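PDB 3CJX: ChrR-like cupin domain-containing protein from Ralstonia eutropha, which is of unknown function but has a cupin-like fold, a small beta-barrel scaffold that in many relatives holds a metal ion. Local coordinates for residues Met46-Ala51 / Thr110-Met115; Pro52-Pro57 / Phe100-Asp105; Gly63-Tyr68 / Leu90-Gly95; Tyr76-Gly81 / Ser96-Asn101. All blocks are in the same frame, centred on the assembly; numbering follows the deposited sequence.

Interaction 1 (Met46-Ala51 / Thr110-Met115); sequences MRASFA and TEVIFM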
loop_
_atom_site.group_PDB
_atom_site.type_symbol
_atom_site.label_atom_id
_atom_site.label_comp_id
_atom_site.label_asym_id
_atom_site.label_seq_id
_atom_site.Cartn_x
_atom_site.Cartn_y
_atom_site.Cartn_z
HETATM N N MSE A 46 2.167 -1.324 4.687
HETATM C CA MSE A 46 2.109 -2.454 3.758
HETATM C C MSE A 46 3.398 -2.678 2.983
HETATM O O MSE A 46 4.220 -1.786 2.842
HETATM C CB MSE A 46 1.080 -2.170 2.665
HETATM C CG MSE A 46 -0.244 -1.531 3.065
HETATM SE SE MSE A 46 -1.466 -2.758 3.915
HETATM C CE MSE A 46 -1.141 -2.523 5.772
ATOM N N ARG A 47 3.530 -3.875 2.445
ATOM C CA ARG A 47 4.587 -4.226 1.512
ATOM C C ARG A 47 3.861 -4.393 0.200
ATOM O O ARG A 47 2.841 -5.095 0.164
ATOM C CB ARG A 47 5.233 -5.554 1.881
ATOM C CG ARG A 47 6.378 -5.449 2.820
ATOM C CD ARG A 47 7.739 -5.243 2.169
ATOM N NE ARG A 47 8.218 -6.362 1.358
ATOM C CZ ARG A 47 8.242 -6.419 0.026
ATOM N NH1 ARG A 47 7.813 -5.413 -0.725
ATOM N NH2 ARG A 47 8.728 -7.500 -0.573
ATOM N N ALA A 48 4.343 -3.736 -0.859
ATOM C CA ALA A 48 3.758 -3.882 -2.201
ATOM C C ALA A 48 4.805 -4.465 -3.153
ATOM O O ALA A 48 6.001 -4.245 -2.978
ATOM C CB ALA A 48 3.243 -2.549 -2.724
ATOM N N SER A 49 4.346 -5.237 -4.132
ATOM C CA SER A 49 5.209 -5.833 -5.153
ATOM C C SER A 49 4.593 -5.480 -6.506
ATOM O O SER A 49 3.536 -5.982 -6.872
ATOM C CB SER A 49 5.336 -7.342 -4.974
ATOM O OG SER A 49 6.283 -7.873 -5.880
ATOM N N PHE A 50 5.260 -4.585 -7.229
ATOM C CA PHE A 50 4.752 -4.088 -8.489
ATOM C C PHE A 50 5.393 -4.688 -9.727
ATOM O O PHE A 50 6.613 -4.809 -9.814
ATOM C CB PHE A 50 4.941 -2.596 -8.547
ATOM C CG PHE A 50 4.207 -1.851 -7.486
ATOM C CD1 PHE A 50 2.879 -1.516 -7.660
ATOM C CD2 PHE A 50 4.859 -1.430 -6.354
ATOM C CE1 PHE A 50 2.209 -0.803 -6.711
ATOM C CE2 PHE A 50 4.191 -0.714 -5.384
ATOM C CZ PHE A 50 2.862 -0.399 -5.563
ATOM N N ALA A 51 4.542 -5.029 -10.687
ATOM C CA ALA A 51 4.963 -5.585 -11.945
ATOM C C ALA A 51 5.469 -4.452 -12.824
ATOM O O ALA A 51 5.096 -3.293 -12.612
ATOM C CB ALA A 51 3.775 -6.274 -12.611
ATOM N N THR A 110 9.153 -4.475 -8.571
ATOM C CA THR A 110 9.574 -3.323 -7.820
ATOM C C THR A 110 8.949 -3.555 -6.459
ATOM O O THR A 110 7.727 -3.686 -6.347
ATOM C CB THR A 110 9.084 -2.031 -8.482
ATOM O OG1 THR A 110 9.772 -1.853 -9.734
ATOM C CG2 THR A 110 9.339 -0.834 -7.597
ATOM N N GLU A 111 9.789 -3.630 -5.433
ATOM C CA GLU A 111 9.357 -3.927 -4.070
ATOM C C GLU A 111 9.425 -2.714 -3.145
ATOM O O GLU A 111 10.508 -2.122 -2.967
ATOM C CB GLU A 111 10.260 -5.028 -3.487
ATOM C CG GLU A 111 10.281 -6.352 -4.259
ATOM C CD GLU A 111 8.953 -7.091 -4.232
ATOM O OE1 GLU A 111 8.023 -6.647 -3.545
ATOM O OE2 GLU A 111 8.832 -8.137 -4.894
ATOM N N VAL A 112 8.305 -2.351 -2.518
ATOM C CA VAL A 112 8.323 -1.199 -1.601
ATOM C C VAL A 112 7.683 -1.504 -0.256
ATOM O O VAL A 112 6.920 -2.454 -0.113
ATOM C CB VAL A 112 7.608 0.018 -2.195
ATOM C CG1 VAL A 112 8.177 0.367 -3.569
ATOM C CG2 VAL A 112 6.138 -0.261 -2.299
ATOM N N ILE A 113 8.040 -0.724 0.744
ATOM C CA ILE A 113 7.352 -0.805 2.026
ATOM C C ILE A 113 6.895 0.614 2.275
ATOM O O ILE A 113 7.665 1.555 2.123
ATOM C CB ILE A 113 8.227 -1.325 3.200
ATOM C CG1 ILE A 113 7.373 -1.448 4.463
ATOM C CG2 ILE A 113 9.434 -0.409 3.476
ATOM C CD1 ILE A 113 8.117 -2.014 5.641
ATOM N N PHE A 114 5.634 0.797 2.603
ATOM C CA PHE A 114 5.186 2.146 2.864
ATOM C C PHE A 114 4.245 2.253 4.011
ATOM O O PHE A 114 3.600 1.287 4.401
ATOM C CB PHE A 114 4.535 2.772 1.635
ATOM C CG PHE A 114 3.276 2.101 1.206
ATOM C CD1 PHE A 114 2.048 2.493 1.732
ATOM C CD2 PHE A 114 3.314 1.094 0.265
ATOM C CE1 PHE A 114 0.879 1.866 1.345
ATOM C CE2 PHE A 114 2.157 0.470 -0.148
ATOM C CZ PHE A 114 0.929 0.856 0.397
HETATM N N MSE A 115 4.213 3.455 4.559
HETATM C CA MSE A 115 3.329 3.796 5.642
HETATM C C MSE A 115 2.411 4.922 5.118
HETATM O O MSE A 115 2.870 6.053 4.972
HETATM C CB MSE A 115 4.164 4.226 6.867
HETATM C CG MSE A 115 5.168 3.150 7.437
HETATM SE SE MSE A 115 7.144 3.161 7.060
HETATM C CE MSE A 115 7.374 2.863 5.178
HETATM O O HOH W 1 8.553 -3.383 -11.411
#

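Interaction 2 (Pro52-Pro57 / Phe100-Asp105); sequences PGLTLP and FNTPRD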
loop_
_atom_site.group_PDB
_atom_site.type_symbol
_atom_site.label_atom_id
_atom_site.label_comp_id
_atom_site.label_asym_id
_atom_site.label_seq_id
_atom_site.Cartn_x
_atom_site.Cartn_y
_atom_site.Cartn_z
ATOM N N PRO A 52 6.328 -4.771 -13.804
ATOM C CA PRO A 52 6.788 -3.744 -14.729
ATOM C C PRO A 52 5.677 -3.194 -15.613
ATOM O O PRO A 52 4.683 -3.859 -15.844
ATOM C CB PRO A 52 7.777 -4.497 -15.624
ATOM C CG PRO A 52 8.145 -5.730 -14.886
ATOM C CD PRO A 52 6.947 -6.081 -14.082
ATOM N N GLY A 53 5.859 -1.976 -16.100
ATOM C CA GLY A 53 4.930 -1.346 -17.021
ATOM C C GLY A 53 3.618 -0.826 -16.461
ATOM O O GLY A 53 2.651 -0.655 -17.205
ATOM N N LEU A 54 3.558 -0.559 -15.170
ATOM C CA LEU A 54 2.309 -0.072 -14.596
ATOM C C LEU A 54 2.233 1.433 -14.523
ATOM O O LEU A 54 3.229 2.114 -14.345
ATOM C CB LEU A 54 2.080 -0.605 -13.188
ATOM C CG LEU A 54 1.935 -2.117 -13.043
ATOM C CD1 LEU A 54 1.537 -2.400 -11.605
ATOM C CD2 LEU A 54 0.915 -2.711 -14.045
ATOM N N THR A 55 1.017 1.923 -14.699
ATOM C CA THR A 55 0.680 3.325 -14.553
ATOM C C THR A 55 -0.616 3.356 -13.763
ATOM O O THR A 55 -1.677 3.079 -14.288
ATOM C CB THR A 55 0.485 4.000 -15.889
ATOM O OG1 THR A 55 1.749 4.077 -16.532
ATOM C CG2 THR A 55 -0.055 5.402 -15.703
ATOM N N LEU A 56 -0.518 3.648 -12.483
ATOM C CA LEU A 56 -1.697 3.684 -11.631
ATOM C C LEU A 56 -2.445 4.993 -11.817
ATOM O O LEU A 56 -1.950 5.909 -12.474
ATOM C CB LEU A 56 -1.296 3.491 -10.169
ATOM C CG LEU A 56 -0.614 2.161 -9.871
ATOM C CD1 LEU A 56 -0.129 2.186 -8.437
ATOM C CD2 LEU A 56 -1.548 0.985 -10.156
ATOM N N PRO A 57 -3.666 5.081 -11.260
ATOM C CA PRO A 57 -4.381 6.328 -11.404
ATOM C C PRO A 57 -3.753 7.392 -10.523
ATOM O O PRO A 57 -2.900 7.078 -9.704
ATOM C CB PRO A 57 -5.794 5.975 -10.912
ATOM C CG PRO A 57 -5.827 4.506 -10.775
ATOM C CD PRO A 57 -4.456 4.097 -10.496
ATOM N N PHE A 100 1.851 7.081 -9.906
ATOM C CA PHE A 100 2.843 6.016 -9.800
ATOM C C PHE A 100 3.014 5.308 -11.147
ATOM O O PHE A 100 2.036 5.003 -11.827
ATOM C CB PHE A 100 2.375 5.015 -8.718
ATOM C CG PHE A 100 3.358 3.931 -8.388
ATOM C CD1 PHE A 100 3.337 2.719 -9.072
ATOM C CD2 PHE A 100 4.265 4.094 -7.355
ATOM C CE1 PHE A 100 4.226 1.709 -8.756
ATOM C CE2 PHE A 100 5.165 3.095 -7.031
ATOM C CZ PHE A 100 5.148 1.901 -7.717
ATOM N N ASN A 101 4.262 5.061 -11.520
ATOM C CA ASN A 101 4.582 4.331 -12.724
ATOM C C ASN A 101 5.740 3.381 -12.462
ATOM O O ASN A 101 6.675 3.747 -11.738
ATOM C CB ASN A 101 5.081 5.264 -13.833
ATOM C CG ASN A 101 4.038 6.253 -14.316
ATOM O OD1 ASN A 101 3.233 5.948 -15.202
ATOM N ND2 ASN A 101 4.120 7.479 -13.814
ATOM N N THR A 102 5.668 2.172 -13.025
ATOM C CA THR A 102 6.819 1.281 -13.058
ATOM C C THR A 102 7.172 1.241 -14.527
ATOM O O THR A 102 6.327 0.885 -15.348
ATOM C CB THR A 102 6.586 -0.158 -12.548
ATOM O OG1 THR A 102 5.410 -0.721 -13.142
ATOM C CG2 THR A 102 6.482 -0.187 -11.036
ATOM N N PRO A 103 8.403 1.624 -14.874
ATOM C CA PRO A 103 8.813 1.551 -16.283
ATOM C C PRO A 103 8.624 0.175 -16.899
ATOM O O PRO A 103 8.856 -0.829 -16.226
ATOM C CB PRO A 103 10.320 1.840 -16.235
ATOM C CG PRO A 103 10.539 2.577 -14.957
ATOM C CD PRO A 103 9.484 2.127 -13.997
ATOM N N ARG A 104 8.247 0.129 -18.177
ATOM C CA ARG A 104 8.130 -1.150 -18.885
ATOM C C ARG A 104 9.461 -1.901 -18.922
ATOM O O ARG A 104 9.480 -3.133 -18.991
ATOM C CB ARG A 104 7.676 -0.953 -20.326
ATOM C CG ARG A 104 7.271 -2.269 -20.973
ATOM C CD ARG A 104 6.602 -2.126 -22.331
ATOM N NE ARG A 104 7.481 -1.630 -23.389
ATOM C CZ ARG A 104 7.092 -1.437 -24.648
ATOM N NH1 ARG A 104 5.839 -1.688 -25.027
ATOM N NH2 ARG A 104 7.962 -0.984 -25.534
ATOM N N ASP A 105 10.568 -1.162 -18.834
ATOM C CA ASP A 105 11.880 -1.757 -18.957
ATOM C C ASP A 105 12.420 -2.381 -17.692
ATOM O O ASP A 105 13.553 -2.842 -17.700
ATOM C CB ASP A 105 12.886 -0.723 -19.437
ATOM C CG ASP A 105 12.264 0.329 -20.319
ATOM O OD1 ASP A 105 12.073 0.068 -21.535
ATOM O OD2 ASP A 105 11.997 1.429 -19.781
#

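Interaction 3 (Gly63-Tyr68 / Leu90-Gly95); sequences GTVHMY and LYEPGG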
loop_
_atom_site.group_PDB
_atom_site.type_symbol
_atom_site.label_atom_id
_atom_site.label_comp_id
_atom_site.label_asym_id
_atom_site.label_seq_id
_atom_site.Cartn_x
_atom_site.Cartn_y
_atom_site.Cartn_z
ATOM N N GLY A 63 -3.253 12.421 3.862
ATOM C CA GLY A 63 -2.304 12.330 4.968
ATOM C C GLY A 63 -0.936 12.006 4.397
ATOM O O GLY A 63 -0.817 11.844 3.162
ATOM N N THR A 64 0.085 11.887 5.258
ATOM C CA THR A 64 1.455 11.663 4.775
ATOM C C THR A 64 1.702 10.273 4.216
ATOM O O THR A 64 0.958 9.351 4.497
ATOM C CB THR A 64 2.532 11.900 5.869
ATOM O OG1 THR A 64 2.410 10.916 6.895
ATOM C CG2 THR A 64 2.432 13.315 6.466
ATOM N N VAL A 65 2.729 10.157 3.382
ATOM C CA VAL A 65 3.181 8.859 2.849
ATOM C C VAL A 65 4.680 8.753 3.026
ATOM O O VAL A 65 5.424 9.637 2.594
ATOM C CB VAL A 65 2.942 8.655 1.349
ATOM C CG1 VAL A 65 3.484 7.307 0.934
ATOM C CG2 VAL A 65 1.461 8.755 0.992
ATOM N N HIS A 66 5.099 7.691 3.705
ATOM C CA HIS A 66 6.515 7.343 3.899
ATOM C C HIS A 66 6.766 6.079 3.092
ATOM O O HIS A 66 6.148 5.049 3.324
ATOM C CB HIS A 66 6.834 7.063 5.355
ATOM C CG HIS A 66 6.718 8.255 6.234
ATOM N ND1 HIS A 66 7.779 9.095 6.476
ATOM C CD2 HIS A 66 5.681 8.735 6.956
ATOM C CE1 HIS A 66 7.394 10.059 7.294
ATOM N NE2 HIS A 66 6.127 9.858 7.608
HETATM N N MSE A 67 7.681 6.153 2.146
HETATM C CA MSE A 67 7.919 5.008 1.280
HETATM C C MSE A 67 9.383 4.723 1.038
HETATM O O MSE A 67 10.157 5.627 0.738
HETATM C CB MSE A 67 7.178 5.213 -0.034
HETATM C CG MSE A 67 7.487 4.202 -1.109
HETATM SE SE MSE A 67 5.907 3.760 -2.112
HETATM C CE MSE A 67 5.080 5.548 -2.071
ATOM N N TYR A 68 9.724 3.441 1.182
ATOM C CA TYR A 68 11.057 2.953 0.974
ATOM C C TYR A 68 11.038 1.879 -0.091
ATOM O O TYR A 68 10.311 0.873 0.024
ATOM C CB TYR A 68 11.621 2.373 2.266
ATOM C CG TYR A 68 13.058 1.885 2.166
ATOM C CD1 TYR A 68 14.121 2.775 2.283
ATOM C CD2 TYR A 68 13.342 0.536 1.993
ATOM C CE1 TYR A 68 15.426 2.341 2.218
ATOM C CE2 TYR A 68 14.644 0.084 1.927
ATOM C CZ TYR A 68 15.685 0.988 2.028
ATOM O OH TYR A 68 16.983 0.545 1.963
ATOM N N LEU A 90 11.188 8.226 0.201
ATOM C CA LEU A 90 10.375 9.353 -0.222
ATOM C C LEU A 90 9.377 9.728 0.858
ATOM O O LEU A 90 8.685 8.872 1.382
ATOM C CB LEU A 90 9.563 8.973 -1.462
ATOM C CG LEU A 90 8.519 9.997 -1.895
ATOM C CD1 LEU A 90 9.241 11.190 -2.498
ATOM C CD2 LEU A 90 7.551 9.377 -2.875
ATOM N N TYR A 91 9.306 11.011 1.168
ATOM C CA TYR A 91 8.281 11.552 2.051
ATOM C C TYR A 91 7.360 12.335 1.141
ATOM O O TYR A 91 7.821 13.180 0.375
ATOM C CB TYR A 91 8.854 12.487 3.093
ATOM C CG TYR A 91 7.806 13.344 3.769
ATOM C CD1 TYR A 91 7.132 12.898 4.897
ATOM C CD2 TYR A 91 7.506 14.609 3.287
ATOM C CE1 TYR A 91 6.174 13.693 5.523
ATOM C CE2 TYR A 91 6.550 15.405 3.895
ATOM C CZ TYR A 91 5.883 14.950 5.018
ATOM O OH TYR A 91 4.934 15.779 5.616
ATOM N N GLU A 92 6.066 12.049 1.204
ATOM C CA GLU A 92 5.087 12.765 0.396
ATOM C C GLU A 92 4.094 13.391 1.398
ATOM O O GLU A 92 3.520 12.681 2.222
ATOM C CB GLU A 92 4.373 11.763 -0.493
ATOM C CG GLU A 92 4.178 12.193 -1.929
ATOM C CD GLU A 92 3.243 11.222 -2.678
ATOM O OE1 GLU A 92 3.131 10.046 -2.224
ATOM O OE2 GLU A 92 2.618 11.625 -3.703
ATOM N N PRO A 93 3.922 14.714 1.374
ATOM C CA PRO A 93 2.989 15.243 2.367
ATOM C C PRO A 93 1.534 15.097 1.962
ATOM O O PRO A 93 1.225 14.731 0.828
ATOM C CB PRO A 93 3.361 16.728 2.426
ATOM C CG PRO A 93 3.856 17.036 1.070
ATOM C CD PRO A 93 4.514 15.783 0.552
ATOM N N GLY A 94 0.649 15.375 2.908
ATOM C CA GLY A 94 -0.773 15.409 2.636
ATOM C C GLY A 94 -0.996 16.598 1.708
ATOM O O GLY A 94 -0.249 17.584 1.754
ATOM N N GLY A 95 -1.994 16.470 0.838
ATOM C CA GLY A 95 -2.363 17.496 -0.115
ATOM C C GLY A 95 -1.696 17.312 -1.461
ATOM O O GLY A 95 -2.007 18.041 -2.404
#

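Interaction 4 (Tyr76-Gly81 / Ser96-Asn101); sequences YTEYPG and SIHQFN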
loop_
_atom_site.group_PDB
_atom_site.type_symbol
_atom_site.label_atom_id
_atom_site.label_comp_id
_atom_site.label_asym_id
_atom_site.label_seq_id
_atom_site.Cartn_x
_atom_site.Cartn_y
_atom_site.Cartn_z
ATOM N N TYR A 76 7.191 9.053 -10.471
ATOM C CA TYR A 76 5.941 9.767 -10.572
ATOM C C TYR A 76 5.984 10.471 -11.920
ATOM O O TYR A 76 6.984 11.086 -12.275
ATOM C CB TYR A 76 5.729 10.766 -9.422
ATOM C CG TYR A 76 5.349 10.184 -8.061
ATOM C CD1 TYR A 76 4.353 9.215 -7.938
ATOM C CD2 TYR A 76 5.879 10.710 -6.882
ATOM C CE1 TYR A 76 3.968 8.718 -6.691
ATOM C CE2 TYR A 76 5.481 10.238 -5.630
ATOM C CZ TYR A 76 4.531 9.240 -5.544
ATOM O OH TYR A 76 4.178 8.743 -4.311
ATOM N N THR A 77 4.901 10.355 -12.677
ATOM C CA THR A 77 4.779 10.970 -14.002
ATOM C C THR A 77 5.339 12.386 -14.103
ATOM O O THR A 77 5.978 12.746 -15.073
ATOM C CB THR A 77 3.285 11.085 -14.373
ATOM O OG1 THR A 77 2.667 9.799 -14.275
ATOM C CG2 THR A 77 3.112 11.657 -15.763
ATOM N N GLU A 78 5.067 13.179 -13.082
ATOM C CA GLU A 78 5.436 14.580 -13.015
ATOM C C GLU A 78 6.943 14.794 -12.793
ATOM O O GLU A 78 7.486 15.803 -13.211
ATOM C CB GLU A 78 4.644 15.244 -11.863
ATOM C CG GLU A 78 3.071 15.068 -11.874
ATOM C CD GLU A 78 2.493 13.688 -11.363
ATOM O OE1 GLU A 78 3.242 12.799 -10.877
ATOM O OE2 GLU A 78 1.251 13.509 -11.465
ATOM N N TYR A 79 7.620 13.832 -12.160
ATOM C CA TYR A 79 9.043 13.952 -11.826
ATOM C C TYR A 79 9.887 12.814 -12.415
ATOM O O TYR A 79 10.569 12.091 -11.688
ATOM C CB TYR A 79 9.184 13.943 -10.314
ATOM C CG TYR A 79 8.454 15.056 -9.604
ATOM C CD1 TYR A 79 9.088 16.266 -9.319
ATOM C CD2 TYR A 79 7.135 14.906 -9.200
ATOM C CE1 TYR A 79 8.426 17.291 -8.649
ATOM C CE2 TYR A 79 6.468 15.926 -8.534
ATOM C CZ TYR A 79 7.126 17.115 -8.256
ATOM O OH TYR A 79 6.485 18.140 -7.582
ATOM N N PRO A 80 9.906 12.687 -13.746
ATOM C CA PRO A 80 10.600 11.557 -14.438
ATOM C C PRO A 80 12.108 11.434 -14.248
ATOM O O PRO A 80 12.670 10.347 -14.455
ATOM C CB PRO A 80 10.283 11.794 -15.916
ATOM C CG PRO A 80 9.926 13.235 -16.007
ATOM C CD PRO A 80 9.293 13.622 -14.701
ATOM N N GLY A 81 12.745 12.538 -13.865
ATOM C CA GLY A 81 14.166 12.571 -13.586
ATOM C C GLY A 81 14.537 12.160 -12.169
ATOM O O GLY A 81 15.721 12.154 -11.849
ATOM N N SER A 96 -0.792 16.340 -1.568
ATOM C CA SER A 96 -0.124 16.091 -2.820
ATOM C C SER A 96 -0.917 15.110 -3.690
ATOM O O SER A 96 -1.747 14.347 -3.201
ATOM C CB SER A 96 1.305 15.599 -2.581
ATOM O OG SER A 96 1.351 14.329 -1.950
ATOM N N ILE A 97 -0.673 15.189 -4.993
ATOM C CA ILE A 97 -1.312 14.329 -5.961
ATOM C C ILE A 97 -0.263 13.966 -7.014
ATOM O O ILE A 97 0.292 14.839 -7.658
ATOM C CB ILE A 97 -2.564 15.010 -6.586
ATOM C CG1 ILE A 97 -3.204 14.104 -7.649
ATOM C CG2 ILE A 97 -2.204 16.372 -7.156
ATOM C CD1 ILE A 97 -4.553 14.623 -8.150
ATOM N N HIS A 98 0.044 12.682 -7.146
ATOM C CA HIS A 98 1.004 12.217 -8.144
ATOM C C HIS A 98 0.517 10.910 -8.728
ATOM O O HIS A 98 -0.444 10.335 -8.238
ATOM C CB HIS A 98 2.403 12.025 -7.540
ATOM C CG HIS A 98 2.960 13.258 -6.907
ATOM N ND1 HIS A 98 3.135 13.380 -5.545
ATOM C CD2 HIS A 98 3.320 14.447 -7.442
ATOM C CE1 HIS A 98 3.608 14.582 -5.270
ATOM N NE2 HIS A 98 3.724 15.252 -6.403
ATOM N N GLN A 99 1.207 10.447 -9.768
ATOM C CA GLN A 99 0.866 9.215 -10.475
ATOM C C GLN A 99 2.040 8.229 -10.544
ATOM O O GLN A 99 3.041 8.492 -11.204
ATOM C CB GLN A 99 0.406 9.558 -11.887
ATOM C CG GLN A 99 0.125 8.344 -12.727
ATOM C CD GLN A 99 -0.506 8.672 -14.040
ATOM O OE1 GLN A 99 -0.044 9.549 -14.778
ATOM N NE2 GLN A 99 -1.564 7.941 -14.364
ATOM N N PHE A 100 1.851 7.081 -9.906
ATOM C CA PHE A 100 2.843 6.016 -9.800
ATOM C C PHE A 100 3.014 5.308 -11.147
ATOM O O PHE A 100 2.036 5.003 -11.827
ATOM C CB PHE A 100 2.375 5.015 -8.718
ATOM C CG PHE A 100 3.358 3.931 -8.388
ATOM C CD1 PHE A 100 3.337 2.719 -9.072
ATOM C CD2 PHE A 100 4.265 4.094 -7.355
ATOM C CE1 PHE A 100 4.226 1.709 -8.756
ATOM C CE2 PHE A 100 5.165 3.095 -7.031
ATOM C CZ PHE A 100 5.148 1.901 -7.717
ATOM N N ASN A 101 4.262 5.061 -11.520
ATOM C CA ASN A 101 4.582 4.331 -12.724
ATOM C C ASN A 101 5.740 3.381 -12.462
ATOM O O ASN A 101 6.675 3.747 -11.738
ATOM C CB ASN A 101 5.081 5.264 -13.833
ATOM C CG ASN A 101 4.038 6.253 -14.316
ATOM O OD1 ASN A 101 3.233 5.948 -15.202
ATOM N ND2 ASN A 101 4.120 7.479 -13.814
#

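Interaction 1 (Met46-Ala51 / Thr110-Met115)
The guanidinium of Arg47 meets the carboxylate of Glu111 nearly at a right angle, their planes 85° apart, on the face of the sheet shared with Ser49 and Ile113. Arg47 NH1 forms a salt bridge 3.1 Å from Glu111 OE1, and NH2 adds a weak bond to the same oxygen. Because the arginine chain bends at chi2 and chi3 (-88° and -66°), NH1 also folds back to O of Val112, 3.2 Å away. That carbonyl thus has two donors, since Ala48 N arrives from the opposite face of its plane. Glu111 OE2 receives the hydroxyl of Ser49 at an OG-OE2 distance of 2.7 Å, from above the carboxylate plane. The other face is mainly apolar. CB of Met46, a selenomethionine, lies off-centre over the Phe114 ring, while the small Ala48 brings CB to the ring edge. Ala48 CB also packs 3.7 Å from CG2 of Val112, and this methyl in turn reaches the edge of the Phe50 ring, 3.7 Å from CE2. Strands 43-50 and 110-117 are therefore two-sided: one face, largely hydrophobic, lends bulk to the interior near Trp74, whereas on the other a carboxylate held by arginine and serine probably stays ionised.

Interaction 2 (Pro52-Pro57 / Phe100-Asp105)
Asn101 and Thr55 lie side by side across a single backbone bridge, pointing the same way, and the asparagine can be followed outward. Its CB passes 3.7 Å from O of Leu54. CG turns beside the backbone N (chi1 -65°), which carries the amide toward the threonine. At the tip, OD1 accepts a hydrogen bond from the hydroxyl of Thr55, OG1 to OD1 being 2.7 Å, with the donor in the carbonyl plane; CG2 of Thr55 also approaches this oxygen. The other branch, ND2, is directed to Thr77, so one amide joins two loops, a task suited to a side chain that both accepts and donates. Further along, Thr102 acts through its hydroxyl: OG1 accepts a hydrogen bond from N of Leu54 at 2.8 Å and is also bonded to O of Ala51, while its own backbone N returns a 2.8 Å bond to O of Leu54. Gly53 has a positive phi, which favours glycine, and its N makes a weak bond to O of Pro103. At the opposite end Leu56 N bonds to O of Phe100, and Leu56 CD1 packs 3.6 Å from CD1 of the Phe100 ring. Such a loop, running from strand 43-50 of one sheet to strand 58-61 of the other, is a sheet-to-sheet connection of the cupin-like beta-barrel.

Interaction 3 (Gly63-Tyr68 / Leu90-Gly95)
Four backbone bonds join Val65 to Glu92 and Met67 to Leu90, both hydrogen-bonded antiparallel pairs; N of Leu90 lies 2.8 Å from O of Met67. Between them His66 and Tyr91 form a non-hydrogen-bonded pair with both rings on the same face. The edge of Tyr91 is directed at the face of His66 in an offset edge-to-face contact, planes at 65° and centroids 5.5 Å apart, and the closest atoms are CD1 of Tyr91 and CE1 of His66, at 3.7 Å. Beyond the histidine, Thr64 brings its methyl CG2 to 3.6 Å from OH of Tyr91, the branched residue packing against the far end of the ring.

Here strand 88-92 is the outermost member, within the chain, of the mixed sheet of the cupin-like barrel, and the Pro93-Gly94-Gly95 loop followed by His98 resembles the second conserved sequence motif of cupins.

On the other face, CB of Val65 lies 3.8 Å from OE1 of Glu92, a carboxylate whose chain runs extended along the valine. Buried, Glu92 is satisfied from the next shell: OE2 takes ND1 of His98, and OE1 a weak bond from OH of Tyr76. ND1 of His66 is in turn bonded to OH of Tyr89, which helps to fix the rotation of the imidazole against Tyr91.

Interaction 4 (Tyr76-Gly81 / Ser96-Asn101)
Tyr76 meets Phe100 as a non-hydrogen-bonded antiparallel pair at the end of strand 73-76, where a type I beta turn from Tyr76 to Tyr79 leads out of the all-antiparallel sheet of the cupin-like fold. Tyr79 N closes this turn on O of Tyr76.

Polar contacts gather on the turn. Thr77 N donates to O of Gln99 at 3.0 Å, in the carbonyl plane. The hydroxyl of Thr77 serves two amides: OG1 donates to OE1 of Gln99 and accepts from ND2 of Asn101, whose OD1 is taken by Thr55; each is 2.8 Å away, and OG1 lies in the asparagine's amide plane. A threonine suits the place because a single short hydroxyl can give one bond and take another; the NE2 of Gln99 is meanwhile engaged with O of Leu56. Glu78, its chain bent at chi2 (79°), folds back so that OE1 takes a weak bond from N of Gln99.

The aromatic contacts form a cluster of Tyr76, Tyr79 and His98. CB of His98 sits over the centre of the Tyr76 ring in a CH-pi contact, 3.5 Å from its centroid. The imidazole continues as an offset stack on the same phenol, planes 25° apart, with Glu92 anchoring its ND1. Tyr79 approaches from the turn obliquely, its CE2 lying 3.5 Å from NE2 of His98.

Followed from the N terminus, the chain passes through strand 30-38 before strand 43-50, whose other neighbour is strand 110-117; interaction 1 therefore closes the outer loop, and the other three contacts lie within it. Interaction 2 starts at the very next residues, 52-57, and closes on 100-105, with interaction 3 nested inside. Interactions 3 and 4 cross, because 76-81 falls between 63-68 and 90-95 while its partner 96-101 comes after both. Interactions 2 and 4 share Phe100 and Asn101 and so end on one strand. Interactions 1 and 3 build neighbouring parts of the mixed sheet, interaction 4 belongs to the antiparallel sheet, and interaction 2 joins the two, beside the ring contact of Phe50 with Phe100.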